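EvpC (Edwardsiella tarda, PDB 3EAA) is an Hcp-family protein of the type VI secretion system, probably forming the hexameric rings that stack into the secretion tube and being itself secreted. Local coordinates at residues K8-D13 with F80-L85; L57-W62 with I126-K131. All coordinates share one frame; numbering follows the deposited sequence.

Contact 1: K8-D13 with F80-L85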
ATOM      1  N   LYS A   8     -22.014 -13.307 -22.812  1.00 22.28           N
ATOM      2  CA  LYS A   8     -22.282 -13.443 -24.244  1.00 24.75           C
ATOM      3  C   LYS A   8     -22.223 -12.138 -25.037  1.00 29.35           C
ATOM      4  O   LYS A   8     -22.759 -11.111 -24.618  1.00 20.50           O
ATOM      5  CB  LYS A   8     -23.637 -14.098 -24.477  1.00 29.44           C
ATOM      6  CG  LYS A   8     -24.165 -13.890 -25.880  1.00 31.35           C
ATOM      7  CD  LYS A   8     -25.432 -14.690 -26.104  1.00 39.49           C
ATOM      8  CE  LYS A   8     -25.745 -14.817 -27.589  1.00 44.65           C
ATOM      9  NZ  LYS A   8     -26.628 -15.990 -27.885  1.00 31.57           N
ATOM     10  N   LEU A   9     -21.566 -12.212 -26.195  1.00 43.98           N
ATOM     11  CA  LEU A   9     -21.421 -11.092 -27.121  1.00 25.01           C
ATOM     12  C   LEU A   9     -21.933 -11.496 -28.486  1.00 28.18           C
ATOM     13  O   LEU A   9     -21.741 -12.633 -28.919  1.00 29.14           O
ATOM     14  CB  LEU A   9     -19.956 -10.711 -27.275  1.00 28.34           C
ATOM     15  CG  LEU A   9     -19.307  -9.688 -26.351  1.00 32.62           C
ATOM     16  CD1 LEU A   9     -17.812  -9.945 -26.323  1.00 27.44           C
ATOM     17  CD2 LEU A   9     -19.597  -8.272 -26.816  1.00 18.60           C
ATOM     18  N   ASP A  10     -22.564 -10.551 -29.172  1.00 33.46           N
ATOM     19  CA  ASP A  10     -23.150 -10.811 -30.480  1.00 29.67           C
ATOM     20  C   ASP A  10     -22.093 -11.093 -31.534  1.00 26.57           C
ATOM     21  O   ASP A  10     -21.262 -10.239 -31.839  1.00 24.28           O
ATOM     22  CB  ASP A  10     -24.032  -9.640 -30.901  1.00 33.96           C
ATOM     23  CG  ASP A  10     -25.240  -9.490 -30.008  1.00 42.96           C
ATOM     24  OD1 ASP A  10     -25.867 -10.530 -29.701  1.00 36.48           O
ATOM     25  OD2 ASP A  10     -25.559  -8.347 -29.611  1.00 29.77           O
ATOM     26  N   LYS A  11     -22.140 -12.304 -32.079  1.00 26.58           N
ATOM     27  CA  LYS A  11     -21.177 -12.769 -33.083  1.00 34.30           C
ATOM     28  C   LYS A  11     -19.739 -12.733 -32.557  1.00 30.51           C
ATOM     29  O   LYS A  11     -18.855 -12.160 -33.188  1.00 37.22           O
ATOM     30  CB  LYS A  11     -21.303 -11.981 -34.400  1.00 32.63           C
ATOM     31  CG  LYS A  11     -22.395 -12.503 -35.362  1.00 53.37           C
ATOM     32  CD  LYS A  11     -22.418 -11.763 -36.714  1.00 30.66           C
ATOM     33  CE  LYS A  11     -23.034 -10.372 -36.592  1.00 53.23           C
ATOM     34  NZ  LYS A  11     -22.863  -9.533 -37.816  1.00 68.27           N
ATOM     35  N   VAL A  12     -19.520 -13.345 -31.395  1.00 28.58           N
ATOM     36  CA  VAL A  12     -18.206 -13.377 -30.750  1.00 24.85           C
ATOM     37  C   VAL A  12     -18.040 -14.650 -29.922  1.00 22.21           C
ATOM     38  O   VAL A  12     -18.129 -14.630 -28.698  1.00 22.36           O
ATOM     39  CB  VAL A  12     -17.960 -12.148 -29.837  1.00 26.54           C
ATOM     40  CG1 VAL A  12     -16.584 -12.234 -29.185  1.00 25.88           C
ATOM     41  CG2 VAL A  12     -18.083 -10.854 -30.623  1.00 15.69           C
ATOM     42  N   ASP A  13     -17.790 -15.762 -30.599  1.00 26.15           N
ATOM     43  CA  ASP A  13     -17.720 -17.058 -29.931  1.00 30.75           C
ATOM     44  C   ASP A  13     -16.608 -17.148 -28.899  1.00 25.50           C
ATOM     45  O   ASP A  13     -15.433 -17.019 -29.227  1.00 26.25           O
ATOM     46  CB  ASP A  13     -17.546 -18.191 -30.948  1.00 30.21           C
ATOM     47  CG  ASP A  13     -18.624 -18.198 -32.004  1.00 24.33           C
ATOM     48  OD1 ASP A  13     -19.803 -18.027 -31.641  1.00 41.94           O
ATOM     49  OD2 ASP A  13     -18.294 -18.374 -33.195  1.00 23.35           O
ATOM     50  N   PHE A  80     -21.302  -3.265 -30.116  1.00 30.04           N
ATOM     51  CA  PHE A  80     -22.150  -4.444 -29.992  1.00 24.76           C
ATOM     52  C   PHE A  80     -23.547  -4.065 -29.507  1.00 23.89           C
ATOM     53  O   PHE A  80     -23.727  -3.097 -28.776  1.00 21.54           O
ATOM     54  CB  PHE A  80     -21.528  -5.464 -29.049  1.00 21.85           C
ATOM     55  CG  PHE A  80     -20.140  -5.857 -29.420  1.00 27.39           C
ATOM     56  CD1 PHE A  80     -19.079  -5.032 -29.122  1.00 22.79           C
ATOM     57  CD2 PHE A  80     -19.893  -7.060 -30.056  1.00 32.28           C
ATOM     58  CE1 PHE A  80     -17.801  -5.396 -29.457  1.00 25.84           C
ATOM     59  CE2 PHE A  80     -18.615  -7.423 -30.392  1.00 19.57           C
ATOM     60  CZ  PHE A  80     -17.572  -6.592 -30.091  1.00 17.49           C
ATOM     61  N   PRO A  81     -24.549  -4.825 -29.937  1.00 28.98           N
ATOM     62  CA  PRO A  81     -25.917  -4.482 -29.562  1.00 25.58           C
ATOM     63  C   PRO A  81     -26.188  -4.896 -28.138  1.00 23.56           C
ATOM     64  O   PRO A  81     -26.955  -4.255 -27.424  1.00 18.96           O
ATOM     65  CB  PRO A  81     -26.757  -5.365 -30.489  1.00 33.25           C
ATOM     66  CG  PRO A  81     -25.794  -5.906 -31.526  1.00 45.63           C
ATOM     67  CD  PRO A  81     -24.490  -5.982 -30.845  1.00 40.29           C
ATOM     68  N   THR A  82     -25.553  -5.983 -27.728  1.00 31.48           N
ATOM     69  CA  THR A  82     -25.995  -6.673 -26.533  1.00 26.48           C
ATOM     70  C   THR A  82     -24.921  -7.521 -25.884  1.00 25.37           C
ATOM     71  O   THR A  82     -24.315  -8.383 -26.517  1.00 19.83           O
ATOM     72  CB  THR A  82     -27.179  -7.577 -26.873  1.00 22.75           C
ATOM     73  OG1 THR A  82     -28.319  -6.763 -27.159  1.00 11.71           O
ATOM     74  CG2 THR A  82     -27.489  -8.517 -25.721  1.00 36.11           C
ATOM     75  N   LEU A  83     -24.718  -7.274 -24.599  1.00 24.58           N
ATOM     76  CA  LEU A  83     -23.874  -8.111 -23.773  1.00 21.48           C
ATOM     77  C   LEU A  83     -24.720  -8.697 -22.643  1.00 16.62           C
ATOM     78  O   LEU A  83     -25.363  -7.966 -21.901  1.00 13.73           O
ATOM     79  CB  LEU A  83     -22.728  -7.290 -23.196  1.00 16.73           C
ATOM     80  CG  LEU A  83     -21.816  -8.094 -22.282  1.00 15.61           C
ATOM     81  CD1 LEU A  83     -20.888  -8.942 -23.130  1.00 19.97           C
ATOM     82  CD2 LEU A  83     -21.043  -7.182 -21.359  1.00 16.55           C
ATOM     83  N   GLU A  84     -24.723 -10.020 -22.534  1.00 16.29           N
ATOM     84  CA  GLU A  84     -25.467 -10.700 -21.492  1.00 15.81           C
ATOM     85  C   GLU A  84     -24.531 -11.309 -20.470  1.00 15.28           C
ATOM     86  O   GLU A  84     -23.745 -12.181 -20.786  1.00 22.23           O
ATOM     87  CB  GLU A  84     -26.328 -11.816 -22.080  1.00 19.83           C
ATOM     88  CG  GLU A  84     -27.526 -11.343 -22.878  1.00 26.93           C
ATOM     89  CD  GLU A  84     -28.071 -12.431 -23.797  1.00 44.22           C
ATOM     90  OE1 GLU A  84     -28.434 -13.524 -23.306  1.00 29.08           O
ATOM     91  OE2 GLU A  84     -28.136 -12.190 -25.018  1.00 52.50           O
ATOM     92  N   LEU A  85     -24.625 -10.859 -19.231  1.00 17.03           N
ATOM     93  CA  LEU A  85     -23.884 -11.511 -18.163  1.00 19.38           C
ATOM     94  C   LEU A  85     -24.780 -12.487 -17.397  1.00 25.97           C
ATOM     95  O   LEU A  85     -25.978 -12.235 -17.191  1.00 24.76           O
ATOM     96  CB  LEU A  85     -23.267 -10.486 -17.212  1.00 19.64           C
ATOM     97  CG  LEU A  85     -22.085 -11.053 -16.424  1.00 19.13           C
ATOM     98  CD1 LEU A  85     -21.065  -9.973 -16.116  1.00 18.85           C
ATOM     99  CD2 LEU A  85     -22.560 -11.750 -15.156  1.00 23.31           C
TER
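Lys8 and Glu84 form an antiparallel hydrogen-bonded pair where the end of strand 4-9 meets strand 80-88. Lys8 N gives its hydrogen to Glu84 O at 2.9 Å, and Glu84 N returns one to Lys8 O at 3.1 Å, using a lone pair in the carbonyl plane. Past Leu9 the chain leaves the strand as a loop, and the partner chain turns a corner at Pro81; proline, with no N-H to give a neighbouring strand and a ring that fixes phi, suits this place. On one face the extended Lys8 chain runs alongside Glu84, Lys8 CD 3.8 Å from Glu84 OE2. Lys8 NZ stops 5.0 Å from Glu84 OE2, probably close enough for a weak attraction at most. Leu9 turns to the buried face. Leu9 CD2 lies over one face of the Phe80 ring, 3.7 Å from the centroid, a CH-pi contact, while Leu9 CG meets Leu83 CD1 at 3.7 Å. Val12 points toward 80-85, and its CG2 meets the ring edge, 3.5 Å from Phe80 CE2. Helix 67-76 packs on this Leu9-Phe80 cluster through Leu70 and Ala73, covering the end of the 4-9/80-88 pairing in the larger antiparallel sheet, consistent with the Hcp beta-barrel.

Contact 2: L57-W62 with I126-K131; sequences LRVTKW and IDFAYK
Val59 CB lies at the edge of the Phe128 ring, 4.0 Å from Phe128 CE1, while Ile126 CG2, of the ring's own strand, sits over one face. Leu57 CD2 comes to Phe128 CD1 at 4.1 Å, the two side chains running alongside each other. Branched aliphatic residues suit this side of the sheet, packing against a flat ring; Leu83, Val105 and Val107 also touch it. Farther along, Ile126 CD1 packs on Lys61 CD at 3.6 Å. The lysine chain, bent at chi2 and chi3, gives its methylenes to the isoleucine and its NZ to salt bridges with Glu124 and Asp64, which would compensate the buried charge.

On the other face the Arg58 guanidinium and the Asp127 carboxylate stand nearly perpendicular, 88° apart. Asp127 OD2 lies over the guanidinium face, while Arg58 NE reaches Asp127 OD1 at 3.1 Å in a salt bridge whose hydrogen bond is weak and bent, 126° at the hydrogen. The bend at chi3 (85°) folds the arginine back beside its partner.

Between the two layers of side chains the backbones pair antiparallel. Val59 N to Ile126 O measures 2.7 Å and Ile126 N to Val59 O 2.9 Å; Phe128 N binds Leu57 O at 3.0 Å, whereas the return bond from Leu57 N is weak. Largely apolar toward the core, with Arg58-Asp127 on the other face, this antiparallel pairing is consistent with the Hcp beta-barrel.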
ATOM      1  N   LEU A  57     -18.320  -2.309 -16.614  1.00 16.77           N
ATOM      2  CA  LEU A  57     -18.252  -3.661 -16.082  1.00 17.52           C
ATOM      3  C   LEU A  57     -16.843  -4.153 -16.321  1.00 20.81           C
ATOM      4  O   LEU A  57     -16.310  -3.994 -17.414  1.00 24.69           O
ATOM      5  CB  LEU A  57     -19.234  -4.570 -16.805  1.00 18.01           C
ATOM      6  CG  LEU A  57     -19.062  -6.065 -16.542  1.00 16.39           C
ATOM      7  CD1 LEU A  57     -19.794  -6.484 -15.287  1.00 21.29           C
ATOM      8  CD2 LEU A  57     -19.559  -6.872 -17.719  1.00 15.36           C
ATOM      9  N   ARG A  58     -16.226  -4.733 -15.298  1.00 23.08           N
ATOM     10  CA  ARG A  58     -14.847  -5.188 -15.422  1.00 23.19           C
ATOM     11  C   ARG A  58     -14.766  -6.693 -15.423  1.00 21.03           C
ATOM     12  O   ARG A  58     -14.896  -7.344 -14.390  1.00 25.32           O
ATOM     13  CB  ARG A  58     -13.987  -4.658 -14.281  1.00 26.72           C
ATOM     14  CG  ARG A  58     -13.756  -3.180 -14.327  1.00 35.95           C
ATOM     15  CD  ARG A  58     -12.595  -2.803 -13.457  1.00 35.38           C
ATOM     16  NE  ARG A  58     -11.323  -2.949 -14.148  1.00 23.87           N
ATOM     17  CZ  ARG A  58     -10.206  -2.361 -13.735  1.00 57.51           C
ATOM     18  NH1 ARG A  58     -10.233  -1.604 -12.645  1.00 67.40           N
ATOM     19  NH2 ARG A  58      -9.069  -2.523 -14.402  1.00 57.16           N
ATOM     20  N   VAL A  59     -14.512  -7.254 -16.585  1.00 14.80           N
ATOM     21  CA  VAL A  59     -14.491  -8.692 -16.679  1.00 17.30           C
ATOM     22  C   VAL A  59     -13.082  -9.235 -16.515  1.00 12.34           C
ATOM     23  O   VAL A  59     -12.119  -8.620 -16.948  1.00 14.93           O
ATOM     24  CB  VAL A  59     -15.143  -9.163 -17.986  1.00 16.17           C
ATOM     25  CG1 VAL A  59     -14.571 -10.501 -18.430  1.00 19.91           C
ATOM     26  CG2 VAL A  59     -16.636  -9.247 -17.790  1.00 13.90           C
ATOM     27  N   THR A  60     -12.971 -10.382 -15.863  1.00 11.54           N
ATOM     28  CA  THR A  60     -11.708 -11.097 -15.801  1.00 20.17           C
ATOM     29  C   THR A  60     -11.879 -12.501 -16.373  1.00 16.64           C
ATOM     30  O   THR A  60     -12.872 -13.169 -16.103  1.00 13.75           O
ATOM     31  CB  THR A  60     -11.155 -11.171 -14.365  1.00 19.11           C
ATOM     32  OG1 THR A  60     -11.036  -9.849 -13.837  1.00 33.32           O
ATOM     33  CG2 THR A  60      -9.788 -11.818 -14.353  1.00 22.38           C
ATOM     34  N   LYS A  61     -10.909 -12.935 -17.172  1.00 14.14           N
ATOM     35  CA  LYS A  61     -10.970 -14.248 -17.798  1.00 21.77           C
ATOM     36  C   LYS A  61      -9.624 -14.633 -18.396  1.00 22.91           C
ATOM     37  O   LYS A  61      -8.724 -13.801 -18.489  1.00 25.17           O
ATOM     38  CB  LYS A  61     -12.073 -14.288 -18.866  1.00 18.43           C
ATOM     39  CG  LYS A  61     -12.179 -13.026 -19.700  1.00 21.28           C
ATOM     40  CD  LYS A  61     -11.247 -13.058 -20.904  1.00 24.43           C
ATOM     41  CE  LYS A  61     -11.940 -13.598 -22.145  1.00 17.33           C
ATOM     42  NZ  LYS A  61     -11.010 -13.658 -23.311  1.00 21.08           N
ATOM     43  N   TRP A  62      -9.490 -15.901 -18.784  1.00 21.04           N
ATOM     44  CA  TRP A  62      -8.267 -16.383 -19.406  1.00 14.54           C
ATOM     45  C   TRP A  62      -8.269 -15.961 -20.848  1.00 17.66           C
ATOM     46  O   TRP A  62      -9.237 -15.387 -21.335  1.00 25.46           O
ATOM     47  CB  TRP A  62      -8.175 -17.908 -19.354  1.00 13.77           C
ATOM     48  CG  TRP A  62      -8.190 -18.475 -17.969  1.00 22.97           C
ATOM     49  CD1 TRP A  62      -9.017 -19.455 -17.485  1.00 16.73           C
ATOM     50  CD2 TRP A  62      -7.346 -18.090 -16.880  1.00 23.68           C
ATOM     51  NE1 TRP A  62      -8.734 -19.702 -16.164  1.00 17.36           N
ATOM     52  CE2 TRP A  62      -7.714 -18.873 -15.765  1.00 24.84           C
ATOM     53  CE3 TRP A  62      -6.316 -17.154 -16.735  1.00 21.87           C
ATOM     54  CZ2 TRP A  62      -7.088 -18.753 -14.527  1.00 21.70           C
ATOM     55  CZ3 TRP A  62      -5.698 -17.033 -15.500  1.00 25.75           C
ATOM     56  CH2 TRP A  62      -6.085 -17.828 -14.415  1.00 22.33           C
ATOM     57  N   ILE A 126     -10.986  -7.069 -19.058  1.00  8.90           N
ATOM     58  CA  ILE A 126     -11.711  -6.274 -20.039  1.00 12.06           C
ATOM     59  C   ILE A 126     -12.744  -5.321 -19.433  1.00 19.54           C
ATOM     60  O   ILE A 126     -13.551  -5.701 -18.578  1.00 17.50           O
ATOM     61  CB  ILE A 126     -12.440  -7.155 -21.067  1.00 11.32           C
ATOM     62  CG1 ILE A 126     -11.494  -8.179 -21.679  1.00 10.71           C
ATOM     63  CG2 ILE A 126     -13.044  -6.292 -22.154  1.00 22.03           C
ATOM     64  CD1 ILE A 126     -11.452  -9.463 -20.926  1.00 21.61           C
ATOM     65  N   ASP A 127     -12.725  -4.080 -19.903  1.00 16.54           N
ATOM     66  CA  ASP A 127     -13.706  -3.100 -19.479  1.00 15.43           C
ATOM     67  C   ASP A 127     -14.732  -2.865 -20.577  1.00 20.24           C
ATOM     68  O   ASP A 127     -14.394  -2.504 -21.705  1.00 21.38           O
ATOM     69  CB  ASP A 127     -13.030  -1.794 -19.054  1.00 16.13           C
ATOM     70  CG  ASP A 127     -12.416  -1.882 -17.660  1.00 20.83           C
ATOM     71  OD1 ASP A 127     -12.298  -3.006 -17.130  1.00 24.30           O
ATOM     72  OD2 ASP A 127     -12.068  -0.827 -17.081  1.00 32.95           O
ATOM     73  N   PHE A 128     -15.991  -3.087 -20.224  1.00 23.38           N
ATOM     74  CA  PHE A 128     -17.098  -2.971 -21.149  1.00 14.95           C
ATOM     75  C   PHE A 128     -17.929  -1.730 -20.868  1.00 22.21           C
ATOM     76  O   PHE A 128     -18.643  -1.664 -19.865  1.00 21.57           O
ATOM     77  CB  PHE A 128     -17.985  -4.194 -21.030  1.00 12.55           C
ATOM     78  CG  PHE A 128     -17.409  -5.421 -21.654  1.00 14.21           C
ATOM     79  CD1 PHE A 128     -16.940  -6.446 -20.869  1.00 14.17           C
ATOM     80  CD2 PHE A 128     -17.361  -5.559 -23.026  1.00 16.08           C
ATOM     81  CE1 PHE A 128     -16.424  -7.586 -21.439  1.00 16.79           C
ATOM     82  CE2 PHE A 128     -16.853  -6.695 -23.599  1.00 13.07           C
ATOM     83  CZ  PHE A 128     -16.381  -7.714 -22.807  1.00  8.67           C
ATOM     84  N   ALA A 129     -17.823  -0.739 -21.750  1.00 18.78           N
ATOM     85  CA  ALA A 129     -18.693   0.431 -21.684  1.00 19.49           C
ATOM     86  C   ALA A 129     -20.039   0.136 -22.364  1.00 16.24           C
ATOM     87  O   ALA A 129     -20.107  -0.694 -23.269  1.00 12.83           O
ATOM     88  CB  ALA A 129     -18.014   1.622 -22.315  1.00 13.20           C
ATOM     89  N   TYR A 130     -21.101   0.806 -21.924  1.00 13.76           N
ATOM     90  CA  TYR A 130     -22.455   0.496 -22.401  1.00 18.16           C
ATOM     91  C   TYR A 130     -23.420   1.688 -22.368  1.00 20.58           C
ATOM     92  O   TYR A 130     -23.038   2.802 -22.022  1.00 24.54           O
ATOM     93  CB  TYR A 130     -23.043  -0.691 -21.616  1.00 19.49           C
ATOM     94  CG  TYR A 130     -22.999  -0.548 -20.102  1.00 17.34           C
ATOM     95  CD1 TYR A 130     -21.793  -0.593 -19.406  1.00 16.91           C
ATOM     96  CD2 TYR A 130     -24.168  -0.387 -19.371  1.00 18.02           C
ATOM     97  CE1 TYR A 130     -21.760  -0.468 -18.034  1.00 19.23           C
ATOM     98  CE2 TYR A 130     -24.141  -0.264 -17.998  1.00 16.56           C
ATOM     99  CZ  TYR A 130     -22.937  -0.303 -17.338  1.00 21.16           C
ATOM    100  OH  TYR A 130     -22.922  -0.177 -15.968  1.00 21.72           O
ATOM    101  N   LYS A 131     -24.672   1.448 -22.746  1.00 19.74           N
ATOM    102  CA  LYS A 131     -25.690   2.495 -22.713  1.00 17.23           C
ATOM    103  C   LYS A 131     -26.821   2.137 -21.763  1.00 24.69           C
ATOM    104  O   LYS A 131     -27.339   3.002 -21.057  1.00 25.26           O
ATOM    105  CB  LYS A 131     -26.261   2.752 -24.108  1.00 18.82           C
ATOM    106  CG  LYS A 131     -25.382   3.610 -25.000  1.00 22.85           C
ATOM    107  CD  LYS A 131     -25.190   4.998 -24.424  1.00 24.20           C
ATOM    108  CE  LYS A 131     -24.501   5.902 -25.428  1.00 31.62           C
ATOM    109  NZ  LYS A 131     -24.178   7.232 -24.855  1.00 31.47           N
TER

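The centres of contacts 1 and 2 lie about 12 Å apart, each in a different antiparallel sheet: contact 1 joins strands 4-9 and 80-88, contact 2 strands 52-62 and 123-129. Along the chain the segments alternate, 8-13, 57-62, 80-85 and 126-131, so the polypeptide passes back and forth between the sheets. They meet through their apolar faces: Leu57 CD2 lies 3.8 Å from Leu85 CD1, and Leu83 CD2 is 4.0 Å from Phe128 CG. One hydrophobic core thus ties the two sheets into a single barrel. Lys131 NZ bonds Thr44 O and Gly46 O of a second subunit, so the chain just after strand 123-129 takes part in a subunit interface.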